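Local coordinates for type IV pilus assembly protein PilF (Pseudomonas aeruginosa, PDB 2HO1), which is needed for outer-membrane localization and assembly of the PilQ secretin in type IV pilus biogenesis, and interacts with PilQ, probably through its TPR motifs, at residues V177-A182 and N208-L213; L184-R189 and I216-V221; Y163-L168 and R195-L200; E122-R127 and G148-Q153. All blocks are in the same frame, centred on the assembly; numbering follows the deposited sequence.

Contact 1. Residues V177-A182 and N208-L213; sequences VALEMA and NARSLL
R210 and E180 join two helices of the TPR superhelix, 175-187 and 209-221, in an end-on salt bridge. R210 NH1 donates to E180 OE2 at 2.6 Å with an N-H...O angle of 169°, and R210 NH2 reaches E180 OE1 at 3.1 Å. Both acceptors lie close to the guanidinium plane, yet the carboxylate is turned 45° against it: OE2 is met on its syn side but 32° out of the carboxylate plane, and OE1 from above that plane. The extended arginine chain spans helices whose segment axes are 11.3 Å apart; the glutamate chain bends back at chi2 to meet it. R210 NH2 has a second anionic partner in D183. L179 CD2 lies over one face of the guanidinium, and F201 of helix 191-202 packs on L179 and S211. The start of helix 209-221 is fixed by a capping box: N208 N donates to S211 OG at 2.8 Å, and S211 N returns a bond to N208 OD1. S211 OG also hydrogen-bonds Q207 OE1, and S211 O is taken by Y198 OH. Beside this cap, S211 CB rests 3.8 Å from L179 CD1.

Contact 2. Residues L184-R189 and I216-V221; sequences LLYKER and IRLAKV
Y186 projects from the last turn of helix 175-187 and brings its ring up to R217 and L218 of helix 209-221, linking the repeats TPR 5 and TPR 6. Its CB points toward the opposite helix, and chi1 of 173° sets CG anti to the backbone N, which carries the ring across the gap. Along the side of the ring running CD1, CE1, CZ, the CD1 atom meets L218 CD2 at 3.7 Å, the two side chains running antiparallel past one another. One atom further, CE1 comes to 4.1 Å from R217 CB, and CZ closes to 3.8 Å from the same carbon. At the tip, OH touches R217 CB at 3.4 Å and R217 CD at 3.6 Å, so the hydroxyl sits against the aliphatic part of the arginine. The R217 chain, extended from CG to NE, runs at about a right angle to the tyrosine, although ring and guanidinium planes are only 7° apart. The guanidinium is engaged elsewhere: R217 NH2 forms a salt bridge with E247. L218 CD1 packs on Y198 of helix 191-202, which places the leucine among three helices. Just beyond Y186, R189, the first residue to leave helical backbone angles, has the positive phi (72°) of a Schellman motif, its N bonded to Y186 O at 2.9 Å. No hydrogen bond crosses between the segments. The contact is therefore held by van der Waals packing of the ring and its hydroxyl oxygen against aliphatic carbon, with the arginine contributing its methylenes here and its charge to E247.

Contact 3. Residues Y163-L168 and R195-L200; sequences YFEKSL and RQYYDL
A water bridges E165 and Y197, donating to E165 OE2 at 2.7 Å and hydrogen-bonded to Y197 OH at 2.9 Å. The hydroxyl and the carboxylate are thus linked through solvent; the nearest direct approach of the two side chains, E165 CG to Y197 OH, is a long 4.5 Å. The glutamate reaches the water by a chain that stays extended at chi2 (165°). Beside this polar link, L168 CD1 packs obliquely on the tyrosine ring, 3.4 Å from Y197 CE1 and 3.9 Å from Y197 CD1, and the two side chains lie at a slant to one another. Helices 157-170 and 191-202 are the second helices of the neighbouring repeats TPR 4 and TPR 5, with helix 175-187 between them in the chain. The backbones stay well apart: the nearest CA atoms, those of L168 and Y197, are separated by 10.5 Å. The gap is bridged by the side chains of L168 and Y197, and helix 175-187 supplies further neighbours, V177 packing on L168 and L185 on Y197. With chi1 of -83°, the Y197 ring swings beside its own backbone N, which sends OH toward the water bound by E165.

Contact 4. Residues E122-R127 and G148-Q153; sequences EEAYQR and GLVSLQ
A124 and Y125 of helix 121-131 meet V150 and S151 of helix 140-153 in a TPR superhelix, where the second helix of TPR 3 packs on the first helix of TPR 4. The short segments run nearly antiparallel, at 152° with axes 9.7 Å apart, and the closest CA pair is Y125 with V150 at 6.5 Å. Before the contact proper, E123 forms a salt bridge with R120. A124 then points its methyl toward the opposite helix: CB lies 3.8 Å from V150 CG2. L115 of helix 105-117 also packs on A124, so the methyl group touches helix 105-117 as well as helix 140-153. At Y125 the two branches of the valine are divided between neighbours. V150 CG2 has gone to A124, while V150 CG1 lies 3.9 Å from both CB and CD1 of the tyrosine, a split set by a valine chi1 of 169°. The ring and the valine meet at a slant, and nothing polar bonds across the segments. The far end of Y125 looks elsewhere: OH hydrogen-bonds Y163 OH and also E130 of the second subunit, carrying the contact to that subunit. Q126 follows, packing on Q126 of the second subunit. S151 OG is bonded to L147 O within its own helix and to Q159 OE1 of helix 157-170; toward the tyrosine it makes a van der Waals approach, 3.9 Å from Y125 CE1.

The four contacts follow the superhelix from TPR 3 to TPR 6. Contacts 1 and 2 join the same two helices, 175-187 and 209-221, with centres about 10 Å apart. Contact 3 crosses them in the chain, its centre about 11 Å from that of contact 1 and about 14 Å from that of contact 2: the selenium (SE) of selenomethionine M181 packs on F164 CB at 3.6 Å. Contact 4 lies earlier, about 19 Å between centres from contact 3, to which F164 CZ and G148 C join it at 3.4 Å. Contacts 3 and 4 both touch the second subunit. TPR 1 to TPR 4, the minimal region for secretin assembly, include all of contact 4.

Contact 1. Residues V177-A182 and N208-L213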
# COMPACT_ATOMS: atom_id res chain seq x y z
N VAL A 177 -4.69 -19.08 -4.38
CA VAL A 177 -3.77 -18.08 -4.92
C VAL A 177 -2.95 -18.74 -6.01
O VAL A 177 -2.71 -18.15 -7.07
CB VAL A 177 -2.80 -17.48 -3.83
CG1 VAL A 177 -1.80 -16.48 -4.50
CG2 VAL A 177 -3.60 -16.76 -2.75
N ALA A 178 -2.52 -19.97 -5.78
CA ALA A 178 -1.76 -20.69 -6.79
C ALA A 178 -2.55 -20.80 -8.08
O ALA A 178 -1.97 -20.75 -9.18
CB ALA A 178 -1.42 -22.07 -6.30
N LEU A 179 -3.86 -20.95 -7.96
CA LEU A 179 -4.72 -21.06 -9.14
C LEU A 179 -4.77 -19.75 -9.90
O LEU A 179 -4.72 -19.75 -11.14
CB LEU A 179 -6.15 -21.48 -8.75
CG LEU A 179 -7.20 -21.44 -9.87
CD1 LEU A 179 -6.93 -22.54 -10.88
CD2 LEU A 179 -8.58 -21.63 -9.23
N GLU A 180 -4.87 -18.62 -9.18
CA GLU A 180 -4.90 -17.32 -9.85
C GLU A 180 -3.56 -17.10 -10.55
O GLU A 180 -3.52 -16.56 -11.65
CB GLU A 180 -5.18 -16.19 -8.87
CG GLU A 180 -6.55 -16.22 -8.21
CD GLU A 180 -7.70 -16.23 -9.22
OE1 GLU A 180 -7.61 -15.54 -10.25
OE2 GLU A 180 -8.70 -16.91 -8.97
N MSE A 181 -2.47 -17.55 -9.93
CA MSE A 181 -1.15 -17.41 -10.56
C MSE A 181 -1.10 -18.25 -11.83
O MSE A 181 -0.68 -17.77 -12.89
CB MSE A 181 -0.02 -17.86 -9.61
CG MSE A 181 0.38 -16.87 -8.51
SE MSE A 181 1.10 -15.21 -9.20
CE MSE A 181 2.52 -15.87 -10.29
N ALA A 182 -1.53 -19.50 -11.72
CA ALA A 182 -1.53 -20.40 -12.89
C ALA A 182 -2.31 -19.77 -14.05
O ALA A 182 -1.87 -19.78 -15.21
CB ALA A 182 -2.15 -21.77 -12.52
N ASN A 208 -12.85 -26.97 -9.89
CA ASN A 208 -14.17 -26.49 -10.28
C ASN A 208 -14.12 -26.44 -11.80
O ASN A 208 -13.11 -26.81 -12.39
CB ASN A 208 -14.48 -25.10 -9.65
CG ASN A 208 -13.41 -24.03 -9.94
OD1 ASN A 208 -12.68 -24.10 -10.92
ND2 ASN A 208 -13.35 -23.03 -9.08
N ALA A 209 -15.21 -26.02 -12.44
CA ALA A 209 -15.25 -25.98 -13.89
C ALA A 209 -14.05 -25.21 -14.42
O ALA A 209 -13.31 -25.68 -15.29
CB ALA A 209 -16.54 -25.35 -14.35
N ARG A 210 -13.85 -24.01 -13.89
CA ARG A 210 -12.75 -23.15 -14.28
C ARG A 210 -11.39 -23.83 -14.20
O ARG A 210 -10.65 -23.85 -15.18
CB ARG A 210 -12.72 -21.89 -13.40
CG ARG A 210 -11.55 -20.96 -13.72
CD ARG A 210 -11.30 -19.96 -12.61
NE ARG A 210 -10.15 -19.12 -12.90
CZ ARG A 210 -9.56 -18.31 -12.02
NH1 ARG A 210 -10.03 -18.25 -10.79
NH2 ARG A 210 -8.52 -17.58 -12.38
N SER A 211 -11.05 -24.39 -13.05
CA SER A 211 -9.75 -25.03 -12.89
C SER A 211 -9.55 -26.30 -13.71
O SER A 211 -8.43 -26.58 -14.15
CB SER A 211 -9.44 -25.29 -11.42
OG SER A 211 -10.32 -26.21 -10.83
N LEU A 212 -10.63 -27.05 -13.95
CA LEU A 212 -10.52 -28.27 -14.75
C LEU A 212 -10.16 -27.87 -16.17
O LEU A 212 -9.29 -28.50 -16.79
CB LEU A 212 -11.85 -29.08 -14.74
CG LEU A 212 -12.13 -29.79 -13.42
CD1 LEU A 212 -13.58 -30.28 -13.36
CD2 LEU A 212 -11.14 -30.95 -13.23
N LEU A 213 -10.78 -26.82 -16.68
CA LEU A 213 -10.50 -26.38 -18.04
C LEU A 213 -9.06 -25.86 -18.16
O LEU A 213 -8.39 -26.10 -19.18
CB LEU A 213 -11.47 -25.31 -18.47
CG LEU A 213 -11.29 -24.85 -19.92
CD1 LEU A 213 -11.62 -26.00 -20.88
CD2 LEU A 213 -12.18 -23.67 -20.19

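Contact 2. Residues L184-R189 and I216-V221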
# COMPACT_ATOMS: atom_id res chain seq x y z
N LEU A 184 -2.95 -16.59 -14.63
CA LEU A 184 -2.25 -15.44 -15.19
C LEU A 184 -1.09 -15.88 -16.05
O LEU A 184 -0.95 -15.42 -17.17
CB LEU A 184 -1.73 -14.54 -14.07
CG LEU A 184 -2.84 -13.80 -13.33
CD1 LEU A 184 -2.26 -13.12 -12.10
CD2 LEU A 184 -3.50 -12.81 -14.26
N LEU A 185 -0.27 -16.78 -15.54
CA LEU A 185 0.88 -17.26 -16.32
C LEU A 185 0.43 -17.94 -17.60
O LEU A 185 1.00 -17.71 -18.67
CB LEU A 185 1.73 -18.20 -15.47
CG LEU A 185 2.30 -17.46 -14.27
CD1 LEU A 185 2.86 -18.46 -13.25
CD2 LEU A 185 3.38 -16.47 -14.76
N TYR A 186 -0.61 -18.76 -17.51
CA TYR A 186 -1.13 -19.41 -18.70
C TYR A 186 -1.50 -18.36 -19.73
O TYR A 186 -1.10 -18.45 -20.89
CB TYR A 186 -2.35 -20.27 -18.38
CG TYR A 186 -3.02 -20.81 -19.62
CD1 TYR A 186 -2.44 -21.85 -20.34
CD2 TYR A 186 -4.21 -20.28 -20.09
CE1 TYR A 186 -3.04 -22.35 -21.48
CE2 TYR A 186 -4.81 -20.77 -21.23
CZ TYR A 186 -4.22 -21.81 -21.92
OH TYR A 186 -4.82 -22.30 -23.05
N LYS A 187 -2.25 -17.35 -19.30
CA LYS A 187 -2.66 -16.29 -20.21
C LYS A 187 -1.46 -15.54 -20.79
O LYS A 187 -1.57 -14.96 -21.87
CB LYS A 187 -3.60 -15.31 -19.51
CG LYS A 187 -5.05 -15.78 -19.36
CD LYS A 187 -5.84 -14.71 -18.62
CE LYS A 187 -7.32 -15.02 -18.58
NZ LYS A 187 -7.57 -16.34 -17.96
N GLU A 188 -0.33 -15.56 -20.09
CA GLU A 188 0.91 -14.90 -20.52
C GLU A 188 1.76 -15.82 -21.39
O GLU A 188 2.85 -15.43 -21.82
CB GLU A 188 1.78 -14.51 -19.33
CG GLU A 188 1.37 -13.30 -18.53
CD GLU A 188 2.26 -13.09 -17.32
OE1 GLU A 188 3.48 -13.30 -17.43
OE2 GLU A 188 1.75 -12.71 -16.25
N ARG A 189 1.29 -17.04 -21.60
CA ARG A 189 2.03 -18.03 -22.38
C ARG A 189 3.26 -18.56 -21.62
O ARG A 189 4.08 -19.25 -22.20
CB ARG A 189 2.48 -17.44 -23.71
CG ARG A 189 1.37 -16.94 -24.61
CD ARG A 189 0.80 -18.06 -25.45
NE ARG A 189 -0.20 -17.57 -26.40
CZ ARG A 189 0.00 -16.59 -27.28
NH1 ARG A 189 1.18 -15.97 -27.34
NH2 ARG A 189 -0.97 -16.24 -28.12
N ILE A 216 -6.86 -28.79 -18.19
CA ILE A 216 -7.00 -29.46 -19.47
C ILE A 216 -6.15 -28.75 -20.51
O ILE A 216 -5.38 -29.38 -21.23
CB ILE A 216 -8.46 -29.50 -19.94
CG1 ILE A 216 -9.23 -30.59 -19.20
CG2 ILE A 216 -8.52 -29.72 -21.44
CD1 ILE A 216 -10.72 -30.48 -19.34
N ARG A 217 -6.28 -27.43 -20.60
CA ARG A 217 -5.49 -26.69 -21.58
C ARG A 217 -3.97 -26.75 -21.30
O ARG A 217 -3.16 -26.69 -22.23
CB ARG A 217 -5.96 -25.23 -21.66
CG ARG A 217 -7.35 -25.07 -22.29
CD ARG A 217 -7.93 -23.72 -21.97
NE ARG A 217 -9.14 -23.41 -22.73
CZ ARG A 217 -9.92 -22.36 -22.47
NH1 ARG A 217 -9.62 -21.53 -21.46
NH2 ARG A 217 -11.01 -22.12 -23.19
N LEU A 218 -3.59 -26.89 -20.03
CA LEU A 218 -2.18 -26.99 -19.69
C LEU A 218 -1.65 -28.36 -20.10
O LEU A 218 -0.54 -28.47 -20.64
CB LEU A 218 -1.93 -26.76 -18.20
CG LEU A 218 -1.84 -25.28 -17.76
CD1 LEU A 218 -1.62 -25.19 -16.25
CD2 LEU A 218 -0.70 -24.59 -18.50
N ALA A 219 -2.44 -29.41 -19.85
CA ALA A 219 -2.05 -30.78 -20.21
C ALA A 219 -1.78 -30.83 -21.72
O ALA A 219 -0.78 -31.40 -22.17
CB ALA A 219 -3.17 -31.75 -19.85
N LYS A 220 -2.67 -30.23 -22.49
CA LYS A 220 -2.53 -30.20 -23.94
C LYS A 220 -1.19 -29.59 -24.35
O LYS A 220 -0.55 -30.05 -25.29
CB LYS A 220 -3.67 -29.41 -24.58
CG LYS A 220 -5.04 -30.08 -24.49
CD LYS A 220 -6.05 -29.31 -25.32
CE LYS A 220 -7.32 -30.10 -25.53
NZ LYS A 220 -8.03 -29.62 -26.75
N VAL A 221 -0.77 -28.54 -23.64
CA VAL A 221 0.49 -27.89 -23.94
C VAL A 221 1.67 -28.82 -23.65
O VAL A 221 2.63 -28.87 -24.41
CB VAL A 221 0.64 -26.58 -23.11
CG1 VAL A 221 2.10 -26.12 -23.09
CG2 VAL A 221 -0.22 -25.49 -23.73

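Contact 3. Residues Y163-L168 and R195-L200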
# COMPACT_ATOMS: atom_id res chain seq x y z
N TYR A 163 0.99 -8.87 -6.50
CA TYR A 163 0.35 -9.00 -5.22
C TYR A 163 0.21 -10.47 -4.86
O TYR A 163 0.49 -10.87 -3.74
CB TYR A 163 -1.01 -8.29 -5.21
CG TYR A 163 -0.89 -6.78 -5.03
CD1 TYR A 163 -0.13 -6.23 -3.97
CD2 TYR A 163 -1.54 -5.89 -5.90
CE1 TYR A 163 -0.04 -4.83 -3.79
CE2 TYR A 163 -1.45 -4.52 -5.72
CZ TYR A 163 -0.71 -4.00 -4.68
OH TYR A 163 -0.69 -2.65 -4.50
N PHE A 164 -0.21 -11.30 -5.82
CA PHE A 164 -0.32 -12.73 -5.57
C PHE A 164 1.02 -13.36 -5.15
O PHE A 164 1.04 -14.20 -4.26
CB PHE A 164 -0.91 -13.45 -6.79
CG PHE A 164 -2.38 -13.13 -7.03
CD1 PHE A 164 -3.26 -13.06 -5.95
CD2 PHE A 164 -2.87 -12.92 -8.31
CE1 PHE A 164 -4.61 -12.76 -6.17
CE2 PHE A 164 -4.20 -12.63 -8.54
CZ PHE A 164 -5.07 -12.55 -7.47
N GLU A 165 2.11 -12.95 -5.78
CA GLU A 165 3.42 -13.47 -5.39
C GLU A 165 3.76 -13.08 -3.96
O GLU A 165 4.36 -13.88 -3.22
CB GLU A 165 4.50 -12.98 -6.36
CG GLU A 165 4.48 -13.70 -7.69
CD GLU A 165 5.30 -13.00 -8.77
OE1 GLU A 165 5.66 -11.82 -8.59
OE2 GLU A 165 5.55 -13.63 -9.83
N LYS A 166 3.41 -11.85 -3.55
CA LYS A 166 3.68 -11.44 -2.17
C LYS A 166 2.90 -12.34 -1.20
O LYS A 166 3.41 -12.75 -0.13
CB LYS A 166 3.32 -9.96 -1.92
CG LYS A 166 4.16 -8.93 -2.70
CD LYS A 166 3.81 -7.51 -2.28
CE LYS A 166 4.16 -6.51 -3.36
NZ LYS A 166 5.63 -6.43 -3.71
N SER A 167 1.65 -12.63 -1.56
CA SER A 167 0.81 -13.49 -0.71
C SER A 167 1.42 -14.90 -0.55
O SER A 167 1.47 -15.44 0.55
CB SER A 167 -0.59 -13.61 -1.31
OG SER A 167 -1.50 -14.24 -0.43
N LEU A 168 1.91 -15.49 -1.64
CA LEU A 168 2.47 -16.82 -1.56
C LEU A 168 3.82 -16.85 -0.87
O LEU A 168 4.22 -17.89 -0.36
CB LEU A 168 2.59 -17.44 -2.96
CG LEU A 168 1.26 -17.87 -3.61
CD1 LEU A 168 1.47 -18.23 -5.08
CD2 LEU A 168 0.68 -19.03 -2.87
N ARG A 195 2.15 -24.12 -15.14
CA ARG A 195 1.98 -25.52 -14.78
C ARG A 195 2.44 -25.76 -13.36
O ARG A 195 1.82 -26.49 -12.59
CB ARG A 195 2.81 -26.38 -15.72
CG ARG A 195 2.81 -27.83 -15.33
CD ARG A 195 3.53 -28.65 -16.35
NE ARG A 195 3.12 -30.04 -16.25
CZ ARG A 195 3.70 -31.03 -16.93
NH1 ARG A 195 4.72 -30.76 -17.74
NH2 ARG A 195 3.25 -32.27 -16.80
N GLN A 196 3.55 -25.14 -13.01
CA GLN A 196 4.07 -25.31 -11.68
C GLN A 196 3.08 -24.85 -10.64
O GLN A 196 2.80 -25.58 -9.69
CB GLN A 196 5.36 -24.53 -11.52
CG GLN A 196 6.53 -25.17 -12.24
CD GLN A 196 7.80 -24.43 -11.99
OE1 GLN A 196 8.06 -23.38 -12.60
NE2 GLN A 196 8.62 -24.95 -11.07
N TYR A 197 2.53 -23.64 -10.83
CA TYR A 197 1.57 -23.12 -9.88
C TYR A 197 0.29 -23.95 -9.91
O TYR A 197 -0.36 -24.15 -8.89
CB TYR A 197 1.28 -21.64 -10.17
CG TYR A 197 2.31 -20.70 -9.57
CD1 TYR A 197 2.32 -20.43 -8.20
CD2 TYR A 197 3.29 -20.10 -10.37
CE1 TYR A 197 3.28 -19.59 -7.64
CE2 TYR A 197 4.25 -19.25 -9.83
CZ TYR A 197 4.24 -19.00 -8.47
OH TYR A 197 5.17 -18.10 -7.94
N TYR A 198 -0.07 -24.45 -11.09
CA TYR A 198 -1.26 -25.26 -11.19
C TYR A 198 -1.09 -26.53 -10.34
O TYR A 198 -1.94 -26.86 -9.51
CB TYR A 198 -1.53 -25.68 -12.62
CG TYR A 198 -2.88 -26.34 -12.75
CD1 TYR A 198 -3.02 -27.72 -12.58
CD2 TYR A 198 -4.02 -25.58 -13.02
CE1 TYR A 198 -4.27 -28.33 -12.68
CE2 TYR A 198 -5.27 -26.17 -13.12
CZ TYR A 198 -5.39 -27.55 -12.95
OH TYR A 198 -6.64 -28.13 -13.04
N ASP A 199 0.02 -27.23 -10.55
CA ASP A 199 0.25 -28.43 -9.77
C ASP A 199 0.16 -28.12 -8.28
O ASP A 199 -0.41 -28.89 -7.52
CB ASP A 199 1.60 -29.07 -10.13
CG ASP A 199 1.67 -29.52 -11.58
OD1 ASP A 199 0.62 -29.95 -12.11
OD2 ASP A 199 2.75 -29.45 -12.19
N LEU A 200 0.71 -26.98 -7.86
CA LEU A 200 0.65 -26.61 -6.44
C LEU A 200 -0.80 -26.43 -6.03
O LEU A 200 -1.20 -26.79 -4.92
CB LEU A 200 1.44 -25.32 -6.17
CG LEU A 200 1.49 -24.82 -4.72
CD1 LEU A 200 2.19 -25.83 -3.81
CD2 LEU A 200 2.21 -23.48 -4.68
O HOH W 1 6.19 -16.26 -9.87

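Contact 4. Residues E122-R127 and G148-Q153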
# COMPACT_ATOMS: atom_id res chain seq x y z
N GLU A 122 -12.10 0.78 -5.95
CA GLU A 122 -11.19 1.84 -5.53
C GLU A 122 -11.12 1.89 -4.01
O GLU A 122 -10.04 1.98 -3.42
CB GLU A 122 -11.64 3.18 -6.07
N GLU A 123 -12.26 1.82 -3.36
CA GLU A 123 -12.27 1.87 -1.91
C GLU A 123 -11.67 0.61 -1.29
O GLU A 123 -10.99 0.71 -0.28
CB GLU A 123 -13.69 2.11 -1.39
CG GLU A 123 -14.28 3.47 -1.78
CD GLU A 123 -15.80 3.50 -1.59
OE1 GLU A 123 -16.52 3.05 -2.49
OE2 GLU A 123 -16.26 3.92 -0.53
N ALA A 124 -11.93 -0.56 -1.88
CA ALA A 124 -11.36 -1.82 -1.38
C ALA A 124 -9.83 -1.67 -1.40
O ALA A 124 -9.16 -1.88 -0.39
CB ALA A 124 -11.77 -3.00 -2.30
N TYR A 125 -9.31 -1.27 -2.56
CA TYR A 125 -7.87 -1.10 -2.77
C TYR A 125 -7.27 -0.19 -1.69
O TYR A 125 -6.28 -0.55 -1.05
CB TYR A 125 -7.60 -0.51 -4.17
CG TYR A 125 -6.17 -0.69 -4.65
CD1 TYR A 125 -5.68 -1.96 -4.96
CD2 TYR A 125 -5.32 0.41 -4.81
CE1 TYR A 125 -4.38 -2.14 -5.42
CE2 TYR A 125 -4.00 0.24 -5.28
CZ TYR A 125 -3.55 -1.04 -5.57
OH TYR A 125 -2.27 -1.22 -6.01
N GLN A 126 -7.89 0.96 -1.47
CA GLN A 126 -7.43 1.89 -0.46
C GLN A 126 -7.37 1.30 0.96
O GLN A 126 -6.36 1.49 1.67
CB GLN A 126 -8.31 3.15 -0.46
CG GLN A 126 -8.17 3.99 -1.74
CD GLN A 126 -9.22 5.11 -1.87
OE1 GLN A 126 -10.36 4.98 -1.38
NE2 GLN A 126 -8.86 6.20 -2.56
N ARG A 127 -8.43 0.59 1.38
CA ARG A 127 -8.45 0.01 2.72
C ARG A 127 -7.41 -1.08 2.83
O ARG A 127 -6.76 -1.20 3.85
CB ARG A 127 -9.84 -0.54 3.08
CG ARG A 127 -10.93 0.49 3.08
CD ARG A 127 -10.70 1.57 4.13
NE ARG A 127 -11.86 2.45 4.30
CZ ARG A 127 -11.95 3.34 5.29
NH1 ARG A 127 -10.97 3.45 6.17
NH2 ARG A 127 -13.01 4.14 5.39
N GLY A 148 -4.46 -8.46 -4.85
CA GLY A 148 -4.37 -9.10 -6.16
C GLY A 148 -5.74 -9.28 -6.83
O GLY A 148 -5.91 -9.00 -8.01
N LEU A 149 -6.74 -9.72 -6.07
CA LEU A 149 -8.05 -9.90 -6.67
C LEU A 149 -8.62 -8.55 -7.12
O LEU A 149 -9.17 -8.46 -8.23
CB LEU A 149 -9.00 -10.61 -5.69
CG LEU A 149 -8.64 -12.07 -5.36
CD1 LEU A 149 -9.36 -12.47 -4.10
CD2 LEU A 149 -9.01 -13.01 -6.50
N VAL A 150 -8.48 -7.51 -6.29
CA VAL A 150 -8.98 -6.18 -6.66
C VAL A 150 -8.23 -5.70 -7.91
O VAL A 150 -8.82 -5.08 -8.80
CB VAL A 150 -8.77 -5.15 -5.49
CG1 VAL A 150 -9.03 -3.71 -5.97
CG2 VAL A 150 -9.69 -5.50 -4.31
N SER A 151 -6.94 -6.00 -8.01
CA SER A 151 -6.18 -5.57 -9.17
C SER A 151 -6.73 -6.22 -10.45
O SER A 151 -6.75 -5.60 -11.53
CB SER A 151 -4.69 -5.92 -9.00
OG SER A 151 -4.10 -5.09 -8.02
N LEU A 152 -7.17 -7.47 -10.32
CA LEU A 152 -7.76 -8.17 -11.46
C LEU A 152 -8.94 -7.38 -12.00
O LEU A 152 -9.02 -7.10 -13.19
CB LEU A 152 -8.23 -9.57 -11.03
CG LEU A 152 -7.42 -10.77 -11.52
CD1 LEU A 152 -6.01 -10.38 -11.87
CD2 LEU A 152 -7.44 -11.86 -10.48
N GLN A 153 -9.84 -7.01 -11.10
CA GLN A 153 -11.03 -6.25 -11.47
C GLN A 153 -10.74 -4.86 -11.99
O GLN A 153 -11.59 -4.23 -12.61
CB GLN A 153 -11.99 -6.16 -10.28
CG GLN A 153 -12.54 -7.53 -9.86
CD GLN A 153 -13.03 -8.35 -11.05
OE1 GLN A 153 -13.78 -7.87 -11.87
NE2 GLN A 153 -12.58 -9.60 -11.14